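Local coordinates for Peptidase_M23 domain-containing protein (Enterococcus faecalis, PDB 6SMK) that probably cleaves bacterial peptidoglycan as the zinc-dependent D,L-endopeptidase domain, of the M23 family, of a larger prophage-encoded protein, at residues 72-77 with 112-117; 42-47 with 94-99; 10-15 with 34-39. The protein carries 1 engineered substitution. One frame throughout, in Å; residues are numbered along the deposited sequence.

In the fold
Followed from the N terminus, the chain first closes contact 3, where 10-15 meets 34-39 across the hairpin of strands 13-20 and 28-35; this is complete before either of the others begins. Contact 2 then opens at 42-47, contact 1 at 72-77, contact 2 closes at 94-99 and contact 1 at 112-117, so these two loops cross. Contact 1 joins strands 72-82 and 109-116, while contact 2 adds strand 41-43 to 95-99, itself a neighbour of 72-82. Contacts 1 and 2 meet where Y76 OH lies 2.8 Å from Q45 N, and contacts 2 and 3 meet where V99 O lies 2.9 Å from G39 N; all three belong to one antiparallel sheet.

Contact 1 (72-77 with 112-117); sequences LWAMYG and YELRKG
Strands 72-82 and 109-116 run side by side in the antiparallel sheet of the M23 domain, and W73 to Y76 pair with R115 to Y112. Two hydrogen-bonded pairs hold the backbones: W73 with R115, where W73 N reaches R115 O at 2.7 Å, and M75 with E113, where M75 N reaches E113 O at 2.7 Å. The side chains then sort onto two faces. On one, the ring edge of Y112 is directed at the face of Y76 in a T-shaped pair, the planes at 85° and Y76 CE2 3.8 Å from Y112 CD1. Beside it L114 CD1 rests on A74 CB at 4.0 Å, and L114 CG meets L72 CG. The hydroxyls find their hydrogen-bond partners elsewhere, Y76 OH at Q45 N and Y112 OH at F4 O.

The face of M75, E113 and R115 leads to the zinc site, since strand 109-116 also carries the zinc ligand H111. E113 OE1 is hydrogen-bonded to both H111 NE2 and T30 OG1. E113 thus acts as a second-shell residue, probably helping to orient the ligand. Its OE2 forms a salt bridge with R115 NE at 2.7 Å, met from above the carboxylate plane but within the guanidinium plane. M75, bent at chi2 (-67°) and chi3, crosses R115 at about a right angle: its CG lies over one guanidinium face, and its CE is 3.5 Å from R115 NH1.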
loop_
_atom_site.group_PDB
_atom_site.type_symbol
_atom_site.label_atom_id
_atom_site.label_comp_id
_atom_site.label_asym_id
_atom_site.label_seq_id
_atom_site.Cartn_x
_atom_site.Cartn_y
_atom_site.Cartn_z
ATOM N N LEU A 72 8.193 10.920 -2.528
ATOM C CA LEU A 72 7.489 9.926 -1.730
ATOM C C LEU A 72 6.397 9.290 -2.567
ATOM O O LEU A 72 5.615 9.997 -3.218
ATOM C CB LEU A 72 6.886 10.556 -0.479
ATOM C CG LEU A 72 6.755 9.603 0.692
ATOM C CD1 LEU A 72 8.084 8.934 0.940
ATOM C CD2 LEU A 72 6.321 10.380 1.904
ATOM N N TRP A 73 6.354 7.961 -2.545
ATOM C CA TRP A 73 5.385 7.175 -3.294
ATOM C C TRP A 73 4.645 6.271 -2.324
ATOM O O TRP A 73 5.274 5.595 -1.502
ATOM C CB TRP A 73 6.067 6.333 -4.373
ATOM C CG TRP A 73 6.494 7.129 -5.563
ATOM C CD1 TRP A 73 5.904 7.145 -6.793
ATOM C CD2 TRP A 73 7.608 8.025 -5.640
ATOM N NE1 TRP A 73 6.582 8.000 -7.632
ATOM C CE2 TRP A 73 7.628 8.554 -6.944
ATOM C CE3 TRP A 73 8.590 8.435 -4.731
ATOM C CZ2 TRP A 73 8.582 9.477 -7.354
ATOM C CZ3 TRP A 73 9.536 9.353 -5.144
ATOM C CH2 TRP A 73 9.530 9.858 -6.443
ATOM N N ALA A 74 3.318 6.270 -2.414
ATOM C CA ALA A 74 2.480 5.361 -1.644
ATOM C C ALA A 74 2.127 4.158 -2.510
ATOM O O ALA A 74 1.636 4.318 -3.632
ATOM C CB ALA A 74 1.211 6.064 -1.156
ATOM N N MET A 75 2.383 2.960 -1.994
ATOM C CA MET A 75 2.119 1.717 -2.704
ATOM C C MET A 75 0.961 0.982 -2.040
ATOM O O MET A 75 0.927 0.852 -0.812
ATOM C CB MET A 75 3.360 0.832 -2.719
ATOM C CG MET A 75 4.672 1.586 -2.863
ATOM S SD MET A 75 4.815 2.356 -4.484
ATOM C CE MET A 75 4.636 0.946 -5.582
ATOM N N TYR A 76 0.016 0.506 -2.847
ATOM C CA TYR A 76 -1.126 -0.260 -2.364
ATOM C C TYR A 76 -1.087 -1.624 -3.036
ATOM O O TYR A 76 -1.249 -1.711 -4.259
ATOM C CB TYR A 76 -2.450 0.441 -2.682
ATOM C CG TYR A 76 -2.590 1.872 -2.216
ATOM C CD1 TYR A 76 -1.899 2.905 -2.841
ATOM C CD2 TYR A 76 -3.442 2.195 -1.176
ATOM C CE1 TYR A 76 -2.043 4.211 -2.419
ATOM C CE2 TYR A 76 -3.588 3.486 -0.752
ATOM C CZ TYR A 76 -2.896 4.490 -1.374
ATOM O OH TYR A 76 -3.060 5.780 -0.936
ATOM N N GLY A 77 -0.910 -2.685 -2.244
ATOM C CA GLY A 77 -0.585 -3.993 -2.766
ATOM C C GLY A 77 -1.588 -5.092 -2.450
ATOM O O GLY A 77 -2.576 -4.895 -1.737
ATOM N N TYR A 112 -0.017 -1.315 2.584
ATOM C CA TYR A 112 0.273 0.089 2.327
ATOM C C TYR A 112 1.744 0.330 2.635
ATOM O O TYR A 112 2.178 0.139 3.776
ATOM C CB TYR A 112 -0.632 0.971 3.184
ATOM C CG TYR A 112 -0.437 2.465 3.072
ATOM C CD1 TYR A 112 -1.213 3.226 2.198
ATOM C CD2 TYR A 112 0.482 3.128 3.885
ATOM C CE1 TYR A 112 -1.061 4.601 2.115
ATOM C CE2 TYR A 112 0.639 4.499 3.813
ATOM C CZ TYR A 112 -0.131 5.229 2.927
ATOM O OH TYR A 112 0.031 6.591 2.856
ATOM N N GLU A 113 2.509 0.713 1.616
ATOM C CA GLU A 113 3.948 0.905 1.739
ATOM C C GLU A 113 4.318 2.314 1.312
ATOM O O GLU A 113 3.776 2.842 0.336
ATOM C CB GLU A 113 4.723 -0.120 0.898
ATOM C CG GLU A 113 6.227 0.018 0.984
ATOM C CD GLU A 113 6.955 -1.217 0.502
ATOM O OE1 GLU A 113 6.438 -2.330 0.737
ATOM O OE2 GLU A 113 8.043 -1.081 -0.104
ATOM N N LEU A 114 5.238 2.921 2.050
ATOM C CA LEU A 114 5.723 4.259 1.742
ATOM C C LEU A 114 7.163 4.162 1.244
ATOM O O LEU A 114 8.041 3.673 1.966
ATOM C CB LEU A 114 5.621 5.157 2.973
ATOM C CG LEU A 114 5.125 6.569 2.702
ATOM C CD1 LEU A 114 3.981 6.514 1.713
ATOM C CD2 LEU A 114 4.682 7.206 3.997
ATOM N N ARG A 115 7.401 4.613 0.010
ATOM C CA ARG A 115 8.720 4.540 -0.618
ATOM C C ARG A 115 9.238 5.937 -0.934
ATOM O O ARG A 115 8.498 6.778 -1.461
ATOM C CB ARG A 115 8.692 3.700 -1.902
ATOM C CG ARG A 115 8.868 2.209 -1.680
ATOM C CD ARG A 115 8.500 1.393 -2.910
ATOM N NE ARG A 115 8.237 0.001 -2.558
ATOM C CZ ARG A 115 7.808 -0.935 -3.402
ATOM N NH1 ARG A 115 7.587 -0.655 -4.684
ATOM N NH2 ARG A 115 7.605 -2.170 -2.958
ATOM N N LYS A 116 10.505 6.177 -0.608
ATOM C CA LYS A 116 11.199 7.401 -0.983
ATOM C C LYS A 116 12.186 7.100 -2.101
ATOM O O LYS A 116 12.666 5.972 -2.247
ATOM C CB LYS A 116 11.936 8.033 0.209
ATOM C CG LYS A 116 12.861 7.069 0.971
ATOM C CD LYS A 116 14.026 7.770 1.715
ATOM C CE LYS A 116 13.544 8.794 2.753
ATOM N NZ LYS A 116 14.667 9.383 3.556
ATOM N N GLY A 117 12.476 8.115 -2.903
ATOM C CA GLY A 117 13.420 7.969 -3.983
ATOM C C GLY A 117 12.836 7.464 -5.280
ATOM O O GLY A 117 13.515 7.515 -6.307
#

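Contact 2 (42-47 with 94-99); sequences IPAQYP and QIVGDV
Backbone hydrogen bonds between I42 or A44 and strand 95-99 with its approach are the first kind of interaction here. I42 N donates to G97 O, I42 O accepts from V96 N, and A44 N donates to Q94 O, all three bonds being 2.8 Å long. I42 uses its O for V96 N and its N for G97 O, so two residues of 95-99 stand opposite one, as in a beta bulge. Two CA-H...O contacts supplement them, from I95 CA to I42 O and from P43 CA to Q94 O.

The short strand 41-43 is thereby stitched to the margin of the M23 sheet, while 95-99 pairs in turn with 72-82, D98 bonding to S80 and R81, and V96 bonds to R83 just past that strand's end; D98 also makes a salt bridge to R83.

Apolar contacts form the second kind. I42 is forked: CG1 stands anti to the carbonyl carbon (chi1 -59°), while CG2 meets V96 CG2 at 3.8 Å. I42 and V99 cross at about a right angle, I42 CD1 lying 3.7 Å from V99 CG2. The other V96 methyl, CG1, rests on A44 CB at 3.6 Å, so the valine is shared between the two. P43 CB touches I95 CD1 at 3.8 Å on the opposite face of the strand pair.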
loop_
_atom_site.group_PDB
_atom_site.type_symbol
_atom_site.label_atom_id
_atom_site.label_comp_id
_atom_site.label_asym_id
_atom_site.label_seq_id
_atom_site.Cartn_x
_atom_site.Cartn_y
_atom_site.Cartn_z
ATOM N N ILE A 42 -10.400 -0.252 -2.304
ATOM C CA ILE A 42 -9.316 0.442 -1.614
ATOM C C ILE A 42 -9.406 1.925 -1.956
ATOM O O ILE A 42 -9.076 2.303 -3.090
ATOM C CB ILE A 42 -7.940 -0.064 -2.067
ATOM C CG1 ILE A 42 -7.744 -1.564 -1.821
ATOM C CG2 ILE A 42 -6.843 0.786 -1.461
ATOM C CD1 ILE A 42 -7.024 -1.874 -0.589
ATOM N N PRO A 43 -9.742 2.796 -1.012
ATOM C CA PRO A 43 -9.709 4.230 -1.306
ATOM C C PRO A 43 -8.329 4.815 -1.037
ATOM O O PRO A 43 -7.678 4.510 -0.034
ATOM C CB PRO A 43 -10.770 4.788 -0.352
ATOM C CG PRO A 43 -10.781 3.830 0.801
ATOM C CD PRO A 43 -10.356 2.503 0.290
ATOM N N ALA A 44 -7.865 5.631 -1.985
ATOM C CA ALA A 44 -6.541 6.230 -1.894
ATOM C C ALA A 44 -6.456 7.145 -0.680
ATOM O O ALA A 44 -7.347 7.966 -0.443
ATOM C CB ALA A 44 -6.233 7.016 -3.157
ATOM N N GLN A 45 -5.367 7.006 0.079
ATOM C CA GLN A 45 -5.194 7.772 1.307
ATOM C C GLN A 45 -4.760 9.208 1.046
ATOM O O GLN A 45 -5.169 10.123 1.771
ATOM C CB GLN A 45 -4.172 7.073 2.191
ATOM C CG GLN A 45 -4.647 5.731 2.657
ATOM C CD GLN A 45 -6.019 5.807 3.249
ATOM O OE1 GLN A 45 -6.216 6.392 4.320
ATOM N NE2 GLN A 45 -6.987 5.236 2.554
ATOM N N TYR A 46 -3.934 9.428 0.032
ATOM C CA TYR A 46 -3.443 10.756 -0.281
ATOM C C TYR A 46 -3.565 10.976 -1.781
ATOM O O TYR A 46 -3.498 10.015 -2.558
ATOM C CB TYR A 46 -1.988 10.913 0.199
ATOM C CG TYR A 46 -1.888 10.786 1.705
ATOM C CD1 TYR A 46 -1.711 9.552 2.312
ATOM C CD2 TYR A 46 -2.021 11.895 2.519
ATOM C CE1 TYR A 46 -1.655 9.439 3.691
ATOM C CE2 TYR A 46 -1.954 11.794 3.889
ATOM C CZ TYR A 46 -1.780 10.569 4.477
ATOM O OH TYR A 46 -1.732 10.487 5.854
ATOM N N PRO A 47 -3.773 12.215 -2.216
ATOM C CA PRO A 47 -3.834 12.486 -3.656
ATOM C C PRO A 47 -2.461 12.412 -4.284
ATOM O O PRO A 47 -1.449 12.727 -3.655
ATOM C CB PRO A 47 -4.375 13.915 -3.724
ATOM C CG PRO A 47 -3.864 14.527 -2.484
ATOM C CD PRO A 47 -3.928 13.443 -1.427
ATOM N N GLN A 94 -10.633 8.287 -3.715
ATOM C CA GLN A 94 -10.896 7.619 -4.973
ATOM C C GLN A 94 -10.484 6.160 -4.843
ATOM O O GLN A 94 -9.454 5.843 -4.242
ATOM C CB GLN A 94 -10.129 8.314 -6.093
ATOM C CG GLN A 94 -10.496 7.880 -7.479
ATOM C CD GLN A 94 -9.772 8.687 -8.518
ATOM O OE1 GLN A 94 -9.315 9.803 -8.247
ATOM N NE2 GLN A 94 -9.650 8.130 -9.719
ATOM N N ILE A 95 -11.303 5.262 -5.378
ATOM C CA ILE A 95 -11.032 3.835 -5.244
ATOM C C ILE A 95 -10.008 3.432 -6.298
ATOM O O ILE A 95 -10.272 3.530 -7.502
ATOM C CB ILE A 95 -12.318 3.003 -5.370
ATOM C CG1 ILE A 95 -12.977 2.813 -4.009
ATOM C CG2 ILE A 95 -11.978 1.612 -5.850
ATOM C CD1 ILE A 95 -13.182 4.036 -3.224
ATOM N N VAL A 96 -8.839 2.964 -5.844
ATOM C CA VAL A 96 -7.745 2.585 -6.739
ATOM C C VAL A 96 -7.696 1.091 -7.054
ATOM O O VAL A 96 -6.928 0.686 -7.943
ATOM C CB VAL A 96 -6.382 3.021 -6.155
ATOM C CG1 VAL A 96 -6.423 4.483 -5.773
ATOM C CG2 VAL A 96 -6.013 2.163 -4.940
ATOM N N GLY A 97 -8.473 0.266 -6.363
ATOM C CA GLY A 97 -8.389 -1.173 -6.539
ATOM C C GLY A 97 -9.336 -1.864 -5.582
ATOM O O GLY A 97 -10.119 -1.218 -4.871
ATOM N N ASP A 98 -9.263 -3.199 -5.587
ATOM C CA ASP A 98 -10.054 -4.064 -4.714
ATOM C C ASP A 98 -9.109 -4.945 -3.904
ATOM O O ASP A 98 -8.095 -5.425 -4.425
ATOM C CB ASP A 98 -11.036 -4.955 -5.507
ATOM C CG ASP A 98 -12.074 -4.158 -6.295
ATOM O OD1 ASP A 98 -12.267 -2.959 -6.011
ATOM O OD2 ASP A 98 -12.712 -4.740 -7.204
ATOM N N VAL A 99 -9.446 -5.172 -2.631
ATOM C CA VAL A 99 -8.599 -6.008 -1.786
ATOM C C VAL A 99 -8.434 -7.385 -2.419
ATOM O O VAL A 99 -9.368 -7.944 -3.006
ATOM C CB VAL A 99 -9.187 -6.137 -0.369
ATOM C CG1 VAL A 99 -8.520 -7.292 0.410
ATOM C CG2 VAL A 99 -9.085 -4.836 0.397
#

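Contact 3 (10-15 with 34-39); sequences SPFVRT and YAAPTG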
loop_
_atom_site.group_PDB
_atom_site.type_symbol
_atom_site.label_atom_id
_atom_site.label_comp_id
_atom_site.label_asym_id
_atom_site.label_seq_id
_atom_site.Cartn_x
_atom_site.Cartn_y
_atom_site.Cartn_z
ATOM N N SER A 10 -13.471 1.752 8.044
ATOM C CA SER A 10 -14.082 0.444 8.004
ATOM C C SER A 10 -14.230 -0.010 6.553
ATOM O O SER A 10 -14.328 0.816 5.646
ATOM C CB SER A 10 -15.431 0.485 8.699
ATOM O OG SER A 10 -15.252 0.764 10.069
ATOM N N PRO A 11 -14.189 -1.323 6.294
ATOM C CA PRO A 11 -13.979 -2.436 7.212
ATOM C C PRO A 11 -12.522 -2.808 7.358
ATOM O O PRO A 11 -12.234 -3.900 7.852
ATOM C CB PRO A 11 -14.728 -3.566 6.532
ATOM C CG PRO A 11 -14.473 -3.310 5.079
ATOM C CD PRO A 11 -14.376 -1.812 4.918
ATOM N N PHE A 12 -11.619 -1.943 6.902
ATOM C CA PHE A 12 -10.193 -2.244 7.003
ATOM C C PHE A 12 -9.776 -2.298 8.463
ATOM O O PHE A 12 -10.050 -1.376 9.233
ATOM C CB PHE A 12 -9.357 -1.195 6.260
ATOM C CG PHE A 12 -9.580 -1.177 4.776
ATOM C CD1 PHE A 12 -8.867 -2.003 3.946
ATOM C CD2 PHE A 12 -10.509 -0.338 4.218
ATOM C CE1 PHE A 12 -9.082 -1.984 2.592
ATOM C CE2 PHE A 12 -10.721 -0.317 2.863
ATOM C CZ PHE A 12 -10.012 -1.133 2.053
ATOM N N VAL A 13 -9.112 -3.380 8.851
ATOM C CA VAL A 13 -8.591 -3.497 10.207
ATOM C C VAL A 13 -7.104 -3.825 10.148
ATOM O O VAL A 13 -6.696 -4.788 9.487
ATOM C CB VAL A 13 -9.358 -4.530 11.057
ATOM C CG1 VAL A 13 -9.509 -5.834 10.328
ATOM C CG2 VAL A 13 -8.646 -4.736 12.367
ATOM N N ARG A 14 -6.309 -3.004 10.834
ATOM C CA ARG A 14 -4.861 -3.138 10.903
ATOM C C ARG A 14 -4.469 -4.409 11.634
ATOM O O ARG A 14 -4.991 -4.701 12.718
ATOM C CB ARG A 14 -4.292 -1.926 11.631
ATOM C CG ARG A 14 -2.818 -1.771 11.642
ATOM C CD ARG A 14 -2.533 -0.285 11.676
ATOM N NE ARG A 14 -1.185 0.043 12.116
ATOM C CZ ARG A 14 -0.611 1.212 11.879
ATOM N NH1 ARG A 14 -1.271 2.147 11.210
ATOM N NH2 ARG A 14 0.620 1.441 12.301
ATOM N N THR A 15 -3.530 -5.154 11.049
ATOM C CA THR A 15 -3.112 -6.440 11.598
ATOM C C THR A 15 -1.619 -6.492 11.889
ATOM O O THR A 15 -1.227 -6.707 13.039
ATOM C CB THR A 15 -3.503 -7.575 10.648
ATOM O OG1 THR A 15 -2.763 -7.443 9.425
ATOM C CG2 THR A 15 -4.976 -7.528 10.364
ATOM N N TYR A 34 -3.476 -4.003 6.237
ATOM C CA TYR A 34 -4.849 -3.822 6.705
ATOM C C TYR A 34 -5.706 -4.940 6.129
ATOM O O TYR A 34 -5.783 -5.102 4.905
ATOM C CB TYR A 34 -5.419 -2.469 6.283
ATOM C CG TYR A 34 -4.953 -1.278 7.093
ATOM C CD1 TYR A 34 -3.743 -0.658 6.817
ATOM C CD2 TYR A 34 -5.738 -0.752 8.110
ATOM C CE1 TYR A 34 -3.322 0.441 7.542
ATOM C CE2 TYR A 34 -5.326 0.345 8.837
ATOM C CZ TYR A 34 -4.118 0.940 8.550
ATOM O OH TYR A 34 -3.702 2.037 9.274
ATOM N N ALA A 35 -6.356 -5.702 7.001
ATOM C CA ALA A 35 -7.175 -6.819 6.563
ATOM C C ALA A 35 -8.577 -6.357 6.202
ATOM O O ALA A 35 -9.133 -5.448 6.827
ATOM C CB ALA A 35 -7.248 -7.891 7.645
ATOM N N ALA A 36 -9.140 -7.001 5.190
ATOM C CA ALA A 36 -10.491 -6.759 4.712
ATOM C C ALA A 36 -10.812 -7.842 3.704
ATOM O O ALA A 36 -9.902 -8.461 3.163
ATOM C CB ALA A 36 -10.624 -5.366 4.077
ATOM N N PRO A 37 -12.087 -8.115 3.471
ATOM C CA PRO A 37 -12.451 -9.184 2.533
ATOM C C PRO A 37 -11.984 -8.872 1.126
ATOM O O PRO A 37 -11.841 -7.709 0.743
ATOM C CB PRO A 37 -13.977 -9.213 2.606
ATOM C CG PRO A 37 -14.298 -8.612 3.920
ATOM C CD PRO A 37 -13.253 -7.577 4.181
ATOM N N THR A 38 -11.723 -9.922 0.351
ATOM C CA THR A 38 -11.400 -9.682 -1.050
ATOM C C THR A 38 -12.577 -8.957 -1.695
ATOM O O THR A 38 -13.741 -9.226 -1.377
ATOM C CB THR A 38 -11.086 -10.986 -1.806
ATOM O OG1 THR A 38 -12.268 -11.777 -1.895
ATOM C CG2 THR A 38 -10.018 -11.801 -1.103
ATOM N N GLY A 39 -12.272 -7.988 -2.544
ATOM C CA GLY A 39 -13.279 -7.240 -3.245
ATOM C C GLY A 39 -13.610 -5.907 -2.610
ATOM O O GLY A 39 -14.210 -5.038 -3.265
#
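A35 N donates to V13 O at 2.7 Å, the shortest polar bond between 10-15 and 34-39, and Y34 CA adds a lesser CA-H...O contact to the same oxygen. The reciprocal bond runs from V13 N to A35 O at 2.9 Å, which makes V13 and A35 a hydrogen-bonded antiparallel pair. R14 and Y34 form the adjoining non-hydrogen-bonded pair, and their side chains share one face.

That pair illustrates how an arginine can use its stem and its head on the same tyrosine. With chi1 at -172°, R14 CG is turned away from the backbone N, and this carries the stem over the ring of Y34: CG lies above one face toward its rim, and CB makes an off-centre CH-pi contact, 4.2 Å from the ring centroid. Farther along, the guanidinium stands nearly perpendicular to the ring, the planes 79° apart, and NH1 donates to Y34 OH at 3.1 Å. Its other two nitrogens are held by salt bridges, NE by D17 and NH2 by D127, which together would fix the rotation of the head.

Beyond the paired residues, F12 crosses Y34 at about a right angle, F12 CB lying 4.1 Å from Y34 CD2, while F12 CD1 rests on A36 CB at 3.8 Å. On the face of V13 and A35, T15 CG2 packs on A35 CB at 3.6 Å.

The contact belongs to the hairpin of strands 13-20 and 28-35, and the second strand carries the zinc ligand D33, immediately before Y34. F8 meets the Y34 ring edge-to-face, Y34 also packs on V110 of strand 109-116, and F12 reaches I42 of strand 41-43 and V99 of strand 95-99.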